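PDB 5OVS: BPH from Thiobacillus denitrificans, which assembles into a tetradecameric double-ring complex related to the proteasome and probably degrades proteins by hydrolysing peptide bonds. Local coordinates for residues G10-A16 with Q182-L188; L71-I77 with N115-F120. All blocks are in the same frame, centred on the assembly; numbering follows the deposited sequence.

Starting at the N terminus, the chain runs through strand 3-8 and then into strand 11-16, which pairs with strand 182-187, the last strand of the chain. Contact 1 thus closes a loop of 165 residues and completes an edge of the four-stranded sheet. Contact 2 is nested inside it: between L71-I77 and N115-F120 lie 37 residues, including most of helix 74-91, and their pairing anchors the start of that helix to the five-stranded sheet. The centres of the two contacts are about 14 Å apart and the contacts touch, I12 meeting I119 and M186 lying on N115, so this is one of the places where the two layers of the β-sandwich meet.

Contact 1 of 2, residues G10-A16 with Q182-L188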
ATOM      1  N   GLY K  10       5.301 -38.917 -41.029  1.00 39.27           N
ATOM      2  CA  GLY K  10       6.734 -38.926 -41.357  1.00 40.36           C
ATOM      3  C   GLY K  10       7.312 -37.565 -41.724  1.00 40.57           C
ATOM      4  O   GLY K  10       8.435 -37.471 -42.227  1.00 41.07           O
ATOM      5  N   ARG K  11       6.549 -36.513 -41.436  1.00 40.13           N
ATOM      6  CA  ARG K  11       6.869 -35.145 -41.829  1.00 40.02           C
ATOM      7  C   ARG K  11       6.776 -34.259 -40.591  1.00 37.28           C
ATOM      8  O   ARG K  11       5.921 -34.483 -39.743  1.00 36.46           O
ATOM      9  CB  ARG K  11       5.842 -34.663 -42.849  1.00 42.50           C
ATOM     10  CG  ARG K  11       6.113 -35.050 -44.289  1.00 45.46           C
ATOM     11  CD  ARG K  11       6.858 -33.920 -44.958  1.00 48.99           C
ATOM     12  NE  ARG K  11       6.889 -33.992 -46.411  1.00 52.98           N
ATOM     13  CZ  ARG K  11       6.163 -33.227 -47.233  1.00 57.33           C
ATOM     14  NH1 ARG K  11       5.304 -32.307 -46.778  1.00 57.60           N
ATOM     15  NH2 ARG K  11       6.287 -33.395 -48.546  1.00 61.41           N
ATOM     16  N   ILE K  12       7.628 -33.239 -40.509  1.00 35.22           N
ATOM     17  CA  ILE K  12       7.618 -32.308 -39.392  1.00 33.14           C
ATOM     18  C   ILE K  12       7.444 -30.911 -39.950  1.00 32.25           C
ATOM     19  O   ILE K  12       8.106 -30.544 -40.913  1.00 31.64           O
ATOM     20  CB  ILE K  12       8.907 -32.425 -38.554  1.00 33.53           C
ATOM     21  CG1 ILE K  12       8.821 -33.651 -37.642  1.00 34.04           C
ATOM     22  CG2 ILE K  12       9.151 -31.173 -37.729  1.00 33.18           C
ATOM     23  CD1 ILE K  12      10.136 -34.056 -37.005  1.00 34.56           C
ATOM     24  N   ALA K  13       6.532 -30.140 -39.355  1.00 31.06           N
ATOM     25  CA  ALA K  13       6.311 -28.763 -39.779  1.00 30.11           C
ATOM     26  C   ALA K  13       6.301 -27.803 -38.613  1.00 29.30           C
ATOM     27  O   ALA K  13       6.107 -28.197 -37.468  1.00 28.65           O
ATOM     28  CB  ALA K  13       5.024 -28.636 -40.561  1.00 29.97           C
ATOM     29  N   ILE K  14       6.545 -26.537 -38.928  1.00 29.19           N
ATOM     30  CA  ILE K  14       6.618 -25.485 -37.931  1.00 29.00           C
ATOM     31  C   ILE K  14       6.136 -24.195 -38.583  1.00 29.82           C
ATOM     32  O   ILE K  14       6.453 -23.928 -39.751  1.00 30.32           O
ATOM     33  CB  ILE K  14       8.044 -25.362 -37.336  1.00 28.84           C
ATOM     34  CG1 ILE K  14       8.062 -24.376 -36.169  1.00 28.00           C
ATOM     35  CG2 ILE K  14       9.076 -24.980 -38.397  1.00 29.53           C
ATOM     36  CD1 ILE K  14       9.349 -24.386 -35.377  1.00 27.67           C
ATOM     37  N   ALA K  15       5.320 -23.424 -37.860  1.00 30.13           N
ATOM     38  CA  ALA K  15       4.771 -22.184 -38.420  1.00 29.69           C
ATOM     39  C   ALA K  15       4.735 -21.041 -37.419  1.00 29.30           C
ATOM     40  O   ALA K  15       4.944 -21.233 -36.227  1.00 29.11           O
ATOM     41  CB  ALA K  15       3.387 -22.434 -38.994  1.00 29.35           C
ATOM     42  N   ALA K  16       4.491 -19.840 -37.925  1.00 29.74           N
ATOM     43  CA  ALA K  16       4.400 -18.658 -37.081  1.00 30.75           C
ATOM     44  C   ALA K  16       3.647 -17.581 -37.821  1.00 31.26           C
ATOM     45  O   ALA K  16       3.677 -17.530 -39.049  1.00 32.45           O
ATOM     46  CB  ALA K  16       5.780 -18.150 -36.687  1.00 30.68           C
ATOM     47  N   GLN K 182       4.047 -17.823 -41.885  1.00 36.82           N
ATOM     48  CA  GLN K 182       5.291 -18.367 -42.400  1.00 38.59           C
ATOM     49  C   GLN K 182       5.384 -19.807 -41.925  1.00 37.72           C
ATOM     50  O   GLN K 182       4.940 -20.117 -40.824  1.00 37.89           O
ATOM     51  CB  GLN K 182       6.448 -17.567 -41.817  1.00 40.78           C
ATOM     52  CG  GLN K 182       7.829 -18.055 -42.207  1.00 43.58           C
ATOM     53  CD  GLN K 182       8.931 -17.475 -41.330  1.00 45.62           C
ATOM     54  OE1 GLN K 182       8.684 -17.005 -40.206  1.00 46.92           O
ATOM     55  NE2 GLN K 182      10.166 -17.522 -41.833  1.00 45.98           N
ATOM     56  N   SER K 183       5.966 -20.688 -42.728  1.00 36.10           N
ATOM     57  CA  SER K 183       6.162 -22.054 -42.274  1.00 35.35           C
ATOM     58  C   SER K 183       7.320 -22.767 -42.959  1.00 36.07           C
ATOM     59  O   SER K 183       7.788 -22.356 -44.004  1.00 35.78           O
ATOM     60  CB  SER K 183       4.891 -22.864 -42.461  1.00 34.45           C
ATOM     61  OG  SER K 183       4.561 -22.989 -43.830  1.00 34.76           O
ATOM     62  N   PHE K 184       7.767 -23.847 -42.339  1.00 36.94           N
ATOM     63  CA  PHE K 184       8.782 -24.703 -42.911  1.00 39.13           C
ATOM     64  C   PHE K 184       8.364 -26.138 -42.682  1.00 39.37           C
ATOM     65  O   PHE K 184       7.653 -26.423 -41.717  1.00 40.13           O
ATOM     66  CB  PHE K 184      10.134 -24.448 -42.245  1.00 39.82           C
ATOM     67  CG  PHE K 184      10.686 -23.079 -42.510  1.00 40.66           C
ATOM     68  CD1 PHE K 184      10.256 -21.991 -41.770  1.00 39.81           C
ATOM     69  CD2 PHE K 184      11.633 -22.872 -43.507  1.00 41.20           C
ATOM     70  CE1 PHE K 184      10.760 -20.721 -42.016  1.00 40.00           C
ATOM     71  CE2 PHE K 184      12.146 -21.603 -43.744  1.00 41.15           C
ATOM     72  CZ  PHE K 184      11.710 -20.527 -42.998  1.00 40.08           C
ATOM     73  N   VAL K 185       8.805 -27.029 -43.565  1.00 38.85           N
ATOM     74  CA  VAL K 185       8.523 -28.449 -43.440  1.00 38.93           C
ATOM     75  C   VAL K 185       9.800 -29.249 -43.708  1.00 40.61           C
ATOM     76  O   VAL K 185      10.653 -28.838 -44.501  1.00 39.54           O
ATOM     77  CB  VAL K 185       7.370 -28.879 -44.385  1.00 38.95           C
ATOM     78  CG1 VAL K 185       7.789 -28.831 -45.843  1.00 39.00           C
ATOM     79  CG2 VAL K 185       6.844 -30.264 -44.019  1.00 39.23           C
ATOM     80  N   MET K 186       9.934 -30.379 -43.020  1.00 41.94           N
ATOM     81  CA  MET K 186      11.079 -31.262 -43.198  1.00 43.11           C
ATOM     82  C   MET K 186      10.683 -32.706 -42.946  1.00 42.95           C
ATOM     83  O   MET K 186       9.610 -32.985 -42.393  1.00 40.15           O
ATOM     84  CB  MET K 186      12.207 -30.858 -42.249  1.00 44.55           C
ATOM     85  CG  MET K 186      11.961 -31.226 -40.795  1.00 45.96           C
ATOM     86  SD  MET K 186      12.800 -30.143 -39.622  1.00 47.91           S
ATOM     87  CE  MET K 186      11.691 -28.735 -39.713  1.00 47.36           C
ATOM     88  N   GLU K 187      11.569 -33.615 -43.340  1.00 43.84           N
ATOM     89  CA  GLU K 187      11.326 -35.040 -43.187  1.00 45.13           C
ATOM     90  C   GLU K 187      11.711 -35.494 -41.771  1.00 42.88           C
ATOM     91  O   GLU K 187      12.712 -35.042 -41.212  1.00 41.03           O
ATOM     92  CB  GLU K 187      12.111 -35.838 -44.242  1.00 48.31           C
ATOM     93  CG  GLU K 187      11.933 -35.364 -45.684  1.00 51.85           C
ATOM     94  CD  GLU K 187      10.472 -35.292 -46.127  1.00 55.01           C
ATOM     95  OE1 GLU K 187       9.996 -36.235 -46.803  1.00 59.15           O
ATOM     96  OE2 GLU K 187       9.796 -34.295 -45.803  1.00 54.43           O
ATOM     97  N   LEU K 188      10.889 -36.368 -41.190  1.00 41.13           N
ATOM     98  CA  LEU K 188      11.226 -37.046 -39.952  1.00 39.93           C
ATOM     99  C   LEU K 188      12.349 -38.013 -40.281  1.00 40.97           C
ATOM    100  O   LEU K 188      12.248 -38.782 -41.236  1.00 41.62           O
ATOM    101  CB  LEU K 188      10.014 -37.813 -39.449  1.00 39.76           C
ATOM    102  CG  LEU K 188      10.147 -38.615 -38.159  1.00 39.62           C
ATOM    103  CD1 LEU K 188      10.252 -37.681 -36.968  1.00 39.68           C
ATOM    104  CD2 LEU K 188       8.959 -39.556 -37.991  1.00 39.19           C
TER
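R11 and E187 run alongside each other in the same direction at one end of an antiparallel strand pair, and their side chains join in a salt bridge, R11 NE to E187 OE2 at 3.0 Å. Both chains bend at chi2 to achieve this, and the guanidinium and carboxylate planes are turned 58° apart. Strands 11-16 and 182-187 form one border of the four-stranded sheet in the αββα sandwich expected of a proteasome relative: 11-16 is an inner strand and 182-187 one of the two outermost within the chain. The backbones alternate regularly between hydrogen-bonded pairs (I12 with M186, I14 with F184, A16 with Q182) and non-hydrogen-bonded ones. In the first, I12 N reaches M186 O at 2.7 Å and M186 N returns to I12 O at 2.8 Å.

The two faces of the pair are built differently. On the face of R11, A13, A15, S183, V185 and E187, helix 159-173 packs against A13, A15 and V185; here V185 CG2 rests 3.4 Å from I12 O, and S183 OG is held by E160 and R164 of that helix. The other face, with I12, I14, F184 and M186, looks to the second sheet. M186 places its CG between backbone N and carbonyl carbon (chi1 74°), 4.0 Å from I12 CB, and its turn at chi3 brings CE near I12 CG2. I14 CG2 touches F184 CB, while Y45 of strand 44-48 stacks on the F184 ring and also packs against I14 and M186.

L188, just past the end of strand 182-187, brings CD1 to 3.6 Å from I12 CD1, the two side chains nearly perpendicular, and L188 N bonds to G10 O at 2.9 Å from 44° above the carbonyl plane.

Contact 2 of 2, residues L71-I77 with N115-F120; sequences LDSVARI and NPRGIF
D72 and R117 meet across this contact in a salt bridge made on the less usual side of a carboxylate: R117 NE approaches D72 OD2 on its anti side, at 2.8 Å, with the carboxylate and guanidinium planes 88° apart. The syn side of the other oxygen, D72 OD1, takes R76 NH1 at 2.7 Å, so a single carboxylate is gripped by two arginines. It is put there by chi1 of 53°, which sets CG between the backbone N and the carbonyl carbon. R117 has a second acidic partner, D43, which it reaches through NH2 and which probably helps to fix the guanidinium.

Next to this charged network, the bend into helix 74-91 is pinned to the β-hairpin of strands 111-115 and 118-122. S73 is the N-cap, its OG accepting from R76 N, while N115 begins a type I β turn and its side chain adds an Asx turn, N115 OD1 accepting from R117 N at 2.8 Å. N115 ND2 lies 2.5 Å from L71 O, a weak bond whose shortness is doubtful.

The apolar side belongs to F120. I77 CD1 sits over one face, 3.8 Å from the centroid of the F120 ring and 25° off the normal, a CH-π contact. V74 CG2 approaches F120 CD1 more loosely, at 4.3 Å, and V74 also packs on L56 of a neighbouring subunit.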
ATOM      1  N   LEU K  71      20.234 -29.680 -30.943  1.00 41.13           N
ATOM      2  CA  LEU K  71      18.950 -29.420 -30.271  1.00 37.74           C
ATOM      3  C   LEU K  71      17.990 -30.555 -30.609  1.00 36.40           C
ATOM      4  O   LEU K  71      16.893 -30.313 -31.087  1.00 35.50           O
ATOM      5  CB  LEU K  71      18.368 -28.083 -30.756  1.00 36.19           C
ATOM      6  CG  LEU K  71      19.210 -26.827 -30.536  1.00 35.79           C
ATOM      7  CD1 LEU K  71      18.667 -25.634 -31.312  1.00 34.79           C
ATOM      8  CD2 LEU K  71      19.314 -26.506 -29.058  1.00 35.68           C
ATOM      9  N   ASP K  72      18.420 -31.799 -30.389  1.00 35.60           N
ATOM     10  CA  ASP K  72      17.654 -32.969 -30.828  1.00 34.49           C
ATOM     11  C   ASP K  72      17.361 -33.979 -29.728  1.00 34.33           C
ATOM     12  O   ASP K  72      16.974 -35.113 -30.010  1.00 34.01           O
ATOM     13  CB  ASP K  72      18.347 -33.650 -32.011  1.00 35.05           C
ATOM     14  CG  ASP K  72      19.815 -33.993 -31.743  1.00 35.33           C
ATOM     15  OD1 ASP K  72      20.291 -33.993 -30.587  1.00 34.19           O
ATOM     16  OD2 ASP K  72      20.502 -34.271 -32.736  1.00 36.44           O
ATOM     17  N   SER K  73      17.534 -33.569 -28.476  1.00 34.43           N
ATOM     18  CA  SER K  73      16.963 -34.299 -27.342  1.00 34.35           C
ATOM     19  C   SER K  73      16.562 -33.323 -26.237  1.00 34.07           C
ATOM     20  O   SER K  73      17.053 -32.192 -26.190  1.00 33.87           O
ATOM     21  CB  SER K  73      17.975 -35.281 -26.791  1.00 34.42           C
ATOM     22  OG  SER K  73      18.860 -34.612 -25.914  1.00 34.68           O
ATOM     23  N   VAL K  74      15.679 -33.770 -25.347  1.00 34.49           N
ATOM     24  CA  VAL K  74      15.232 -32.971 -24.207  1.00 34.29           C
ATOM     25  C   VAL K  74      16.418 -32.537 -23.327  1.00 34.81           C
ATOM     26  O   VAL K  74      16.559 -31.348 -23.006  1.00 34.92           O
ATOM     27  CB  VAL K  74      14.178 -33.749 -23.377  1.00 34.91           C
ATOM     28  CG1 VAL K  74      13.954 -33.128 -22.007  1.00 34.88           C
ATOM     29  CG2 VAL K  74      12.862 -33.816 -24.130  1.00 34.84           C
ATOM     30  N   ALA K  75      17.284 -33.484 -22.970  1.00 35.91           N
ATOM     31  CA  ALA K  75      18.465 -33.197 -22.138  1.00 36.71           C
ATOM     32  C   ALA K  75      19.457 -32.232 -22.798  1.00 37.51           C
ATOM     33  O   ALA K  75      20.104 -31.428 -22.112  1.00 37.46           O
ATOM     34  CB  ALA K  75      19.178 -34.483 -21.754  1.00 36.52           C
ATOM     35  N   ARG K  76      19.580 -32.310 -24.117  1.00 38.43           N
ATOM     36  CA  ARG K  76      20.484 -31.409 -24.841  1.00 40.61           C
ATOM     37  C   ARG K  76      19.907 -30.013 -24.957  1.00 38.18           C
ATOM     38  O   ARG K  76      20.632 -29.031 -24.874  1.00 38.34           O
ATOM     39  CB  ARG K  76      20.801 -31.946 -26.234  1.00 43.52           C
ATOM     40  CG  ARG K  76      21.779 -33.101 -26.219  1.00 47.71           C
ATOM     41  CD  ARG K  76      21.929 -33.720 -27.602  1.00 52.71           C
ATOM     42  NE  ARG K  76      22.720 -34.948 -27.574  1.00 56.88           N
ATOM     43  CZ  ARG K  76      22.910 -35.750 -28.621  1.00 60.71           C
ATOM     44  NH1 ARG K  76      22.355 -35.472 -29.801  1.00 62.50           N
ATOM     45  NH2 ARG K  76      23.648 -36.847 -28.485  1.00 61.11           N
ATOM     46  N   ILE K  77      18.605 -29.929 -25.165  1.00 37.33           N
ATOM     47  CA  ILE K  77      17.942 -28.637 -25.267  1.00 37.12           C
ATOM     48  C   ILE K  77      17.950 -27.953 -23.909  1.00 36.29           C
ATOM     49  O   ILE K  77      18.202 -26.756 -23.812  1.00 36.76           O
ATOM     50  CB  ILE K  77      16.495 -28.766 -25.803  1.00 37.26           C
ATOM     51  CG1 ILE K  77      16.515 -29.274 -27.251  1.00 37.41           C
ATOM     52  CG2 ILE K  77      15.758 -27.423 -25.722  1.00 36.39           C
ATOM     53  CD1 ILE K  77      15.196 -29.853 -27.716  1.00 37.82           C
ATOM     54  N   ASN K 115      13.226 -30.156 -35.678  1.00 35.94           N
ATOM     55  CA  ASN K 115      14.311 -30.725 -36.488  1.00 39.24           C
ATOM     56  C   ASN K 115      14.018 -32.178 -36.856  1.00 40.23           C
ATOM     57  O   ASN K 115      13.126 -32.797 -36.271  1.00 39.78           O
ATOM     58  CB  ASN K 115      15.669 -30.560 -35.793  1.00 41.05           C
ATOM     59  CG  ASN K 115      15.805 -31.407 -34.542  1.00 42.00           C
ATOM     60  OD1 ASN K 115      15.840 -32.636 -34.601  1.00 44.51           O
ATOM     61  ND2 ASN K 115      15.929 -30.744 -33.405  1.00 41.67           N
ATOM     62  N   PRO K 116      14.763 -32.732 -37.831  1.00 41.34           N
ATOM     63  CA  PRO K 116      14.452 -34.088 -38.255  1.00 40.65           C
ATOM     64  C   PRO K 116      14.276 -35.104 -37.119  1.00 38.99           C
ATOM     65  O   PRO K 116      13.514 -36.061 -37.279  1.00 39.17           O
ATOM     66  CB  PRO K 116      15.647 -34.452 -39.148  1.00 42.69           C
ATOM     67  CG  PRO K 116      16.045 -33.152 -39.754  1.00 43.30           C
ATOM     68  CD  PRO K 116      15.822 -32.132 -38.664  1.00 42.26           C
ATOM     69  N   ARG K 117      14.940 -34.909 -35.983  1.00 36.05           N
ATOM     70  CA  ARG K 117      14.862 -35.901 -34.917  1.00 35.48           C
ATOM     71  C   ARG K 117      13.718 -35.701 -33.912  1.00 33.36           C
ATOM     72  O   ARG K 117      13.608 -36.455 -32.960  1.00 32.59           O
ATOM     73  CB  ARG K 117      16.234 -36.065 -34.250  1.00 37.08           C
ATOM     74  CG  ARG K 117      17.218 -36.745 -35.210  1.00 39.23           C
ATOM     75  CD  ARG K 117      18.692 -36.402 -35.029  1.00 40.03           C
ATOM     76  NE  ARG K 117      19.021 -34.970 -34.985  1.00 41.17           N
ATOM     77  CZ  ARG K 117      18.989 -34.130 -36.021  1.00 41.47           C
ATOM     78  NH1 ARG K 117      18.599 -34.534 -37.226  1.00 43.16           N
ATOM     79  NH2 ARG K 117      19.332 -32.861 -35.837  1.00 40.92           N
ATOM     80  N   GLY K 118      12.861 -34.707 -34.130  1.00 31.95           N
ATOM     81  CA  GLY K 118      11.646 -34.569 -33.322  1.00 30.89           C
ATOM     82  C   GLY K 118      11.149 -33.144 -33.233  1.00 30.02           C
ATOM     83  O   GLY K 118      11.784 -32.224 -33.734  1.00 29.38           O
ATOM     84  N   ILE K 119      10.008 -32.961 -32.574  1.00 29.96           N
ATOM     85  CA  ILE K 119       9.499 -31.630 -32.290  1.00 29.18           C
ATOM     86  C   ILE K 119       9.486 -31.368 -30.786  1.00 29.91           C
ATOM     87  O   ILE K 119       9.087 -32.215 -29.990  1.00 31.52           O
ATOM     88  CB  ILE K 119       8.121 -31.413 -32.909  1.00 29.06           C
ATOM     89  CG1 ILE K 119       7.118 -32.481 -32.454  1.00 28.85           C
ATOM     90  CG2 ILE K 119       8.235 -31.420 -34.426  1.00 29.10           C
ATOM     91  CD1 ILE K 119       5.678 -32.038 -32.619  1.00 28.59           C
ATOM     92  N   PHE K 120       9.943 -30.185 -30.404  1.00 29.61           N
ATOM     93  CA  PHE K 120      10.176 -29.864 -29.014  1.00 29.06           C
ATOM     94  C   PHE K 120       9.696 -28.456 -28.694  1.00 28.17           C
ATOM     95  O   PHE K 120       9.421 -27.652 -29.581  1.00 27.76           O
ATOM     96  CB  PHE K 120      11.676 -29.920 -28.715  1.00 29.59           C
ATOM     97  CG  PHE K 120      12.341 -31.239 -29.056  1.00 30.08           C
ATOM     98  CD1 PHE K 120      12.375 -32.272 -28.136  1.00 30.06           C
ATOM     99  CD2 PHE K 120      12.960 -31.425 -30.274  1.00 30.02           C
ATOM    100  CE1 PHE K 120      12.998 -33.468 -28.439  1.00 30.55           C
ATOM    101  CE2 PHE K 120      13.587 -32.615 -30.577  1.00 30.22           C
ATOM    102  CZ  PHE K 120      13.611 -33.638 -29.659  1.00 30.50           C
TER